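Local coordinates for protein PA_0080 (Pseudomonas aeruginosa, PDB 3ZHN) that is the lipoprotein TssJ1 of the type VI secretion system, probably serving as an outer-membrane component of its envelope-spanning complex, at residues A[73-78]-A[115-120]. Residues are numbered along the deposited sequence; the frame is centred on the assembly and turned at random.
Sequences FALTDN and GFVAAY
Val117 meets two successive residues of a short helix, Leu75 and Thr76, and divides its two methyl groups between them. CD1 of Leu75 lies 3.9 Å from CG2 of Val117, the two side chains running aslant of each other. The second methyl pair joins CG1 of Val117 to CG2 of Thr76 at 4.0 Å, and here the side chains stand nearly perpendicular. With Val117 CG1 trans to its own backbone N (chi1 173°), CG2 is trans to the carbonyl carbon, and the fork opens toward the helix with one prong for each neighbour.

The arrangement illustrates how a helix can cover one face of a beta-sandwich. Strand 113-118 is an inner strand of the antiparallel four-stranded sheet, flanked by 54-61 and 129-133; Val117 points out of this sheet to helix 72-77, whereas Ala118 faces away from the helix and touches Ile151 of strand 151-155 in the second sheet. Tyr72, Tyr59 and Trp128 also touch Val117.

The hydroxyl of Thr76 and the carbonyl of Leu75 have partners outside the two segments. Thr76 OG1 hydrogen-bonds to the carbonyl O of Tyr72, one turn back; its chi1 of 57° sets the hydroxyl for this bond while presenting the methyl to Val117. Tyr59 OH, from strand 54-61, hydrogen-bonds to Leu75 O, adding a polar link between helix and sheet.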
# COMPACT_ATOMS: atom_id res chain seq x y z
N PHE A 73 -11.05 -9.81 -2.89
CA PHE A 73 -11.73 -10.21 -1.68
C PHE A 73 -10.85 -11.13 -0.78
O PHE A 73 -10.92 -11.11 0.46
CB PHE A 73 -13.06 -10.93 -1.95
CG PHE A 73 -14.19 -10.02 -2.36
CD1 PHE A 73 -14.55 -8.93 -1.62
CD2 PHE A 73 -14.97 -10.35 -3.50
CE1 PHE A 73 -15.64 -8.15 -2.01
CE2 PHE A 73 -16.05 -9.59 -3.89
CZ PHE A 73 -16.40 -8.51 -3.11
N ALA A 74 -10.01 -11.92 -1.43
CA ALA A 74 -9.16 -12.87 -0.71
C ALA A 74 -8.12 -12.04 0.11
O ALA A 74 -7.82 -12.36 1.23
CB ALA A 74 -8.48 -13.84 -1.71
N LEU A 75 -7.58 -10.98 -0.48
CA LEU A 75 -6.57 -10.14 0.18
C LEU A 75 -7.16 -9.27 1.28
O LEU A 75 -6.43 -8.85 2.23
CB LEU A 75 -5.88 -9.21 -0.84
CG LEU A 75 -4.92 -9.93 -1.75
CD1 LEU A 75 -4.29 -8.99 -2.75
CD2 LEU A 75 -3.85 -10.72 -0.98
N THR A 76 -8.41 -8.88 1.13
CA THR A 76 -9.01 -7.92 2.06
C THR A 76 -9.77 -8.57 3.21
O THR A 76 -9.73 -8.09 4.29
CB THR A 76 -9.92 -6.91 1.32
OG1 THR A 76 -10.89 -7.55 0.62
CG2 THR A 76 -9.21 -6.21 0.29
N ASP A 77 -10.44 -9.66 2.95
CA ASP A 77 -11.26 -10.32 3.93
C ASP A 77 -10.62 -11.57 4.47
O ASP A 77 -10.97 -11.95 5.57
CB ASP A 77 -12.59 -10.66 3.29
CG ASP A 77 -13.45 -9.41 2.98
OD1 ASP A 77 -13.22 -8.33 3.57
OD2 ASP A 77 -14.39 -9.52 2.19
N ASN A 78 -9.71 -12.20 3.71
CA ASN A 78 -9.16 -13.50 4.07
C ASN A 78 -7.63 -13.53 3.93
O ASN A 78 -7.10 -14.56 3.47
CB ASN A 78 -9.65 -14.58 3.10
N GLY A 115 3.40 -4.72 0.32
CA GLY A 115 2.25 -4.73 -0.58
C GLY A 115 1.23 -3.67 -0.21
O GLY A 115 1.16 -3.29 0.99
N PHE A 116 0.46 -3.25 -1.21
CA PHE A 116 -0.54 -2.21 -1.06
C PHE A 116 -1.79 -2.63 -1.80
O PHE A 116 -1.69 -3.01 -2.97
CB PHE A 116 -0.09 -0.86 -1.56
CG PHE A 116 1.19 -0.39 -0.92
CD1 PHE A 116 2.42 -0.78 -1.42
CD2 PHE A 116 1.16 0.45 0.20
CE1 PHE A 116 3.59 -0.40 -0.79
CE2 PHE A 116 2.31 0.82 0.86
CZ PHE A 116 3.50 0.41 0.34
N VAL A 117 -2.97 -2.51 -1.14
CA VAL A 117 -4.28 -2.72 -1.73
C VAL A 117 -5.15 -1.50 -1.36
O VAL A 117 -5.29 -1.17 -0.18
CB VAL A 117 -4.96 -3.98 -1.23
CG1 VAL A 117 -6.40 -4.12 -1.71
CG2 VAL A 117 -4.20 -5.22 -1.66
N ALA A 118 -5.68 -0.83 -2.39
CA ALA A 118 -6.57 0.32 -2.20
C ALA A 118 -7.96 -0.07 -2.70
O ALA A 118 -8.12 -0.58 -3.81
CB ALA A 118 -6.05 1.44 -3.03
N ALA A 119 -8.96 0.25 -1.90
CA ALA A 119 -10.32 -0.09 -2.18
C ALA A 119 -10.97 0.94 -3.07
O ALA A 119 -11.95 1.62 -2.70
CB ALA A 119 -11.08 -0.20 -0.87
N TYR A 120 -10.43 1.05 -4.28
CA TYR A 120 -11.03 1.92 -5.30
C TYR A 120 -12.46 1.42 -5.67
O TYR A 120 -12.71 0.22 -5.74
CB TYR A 120 -10.13 2.05 -6.56
CG TYR A 120 -8.99 2.98 -6.38
CD1 TYR A 120 -9.22 4.32 -6.28
CD2 TYR A 120 -7.70 2.54 -6.17
CE1 TYR A 120 -8.20 5.23 -6.08
CE2 TYR A 120 -6.66 3.45 -5.97
CZ TYR A 120 -6.92 4.81 -5.95
OH TYR A 120 -5.89 5.71 -5.73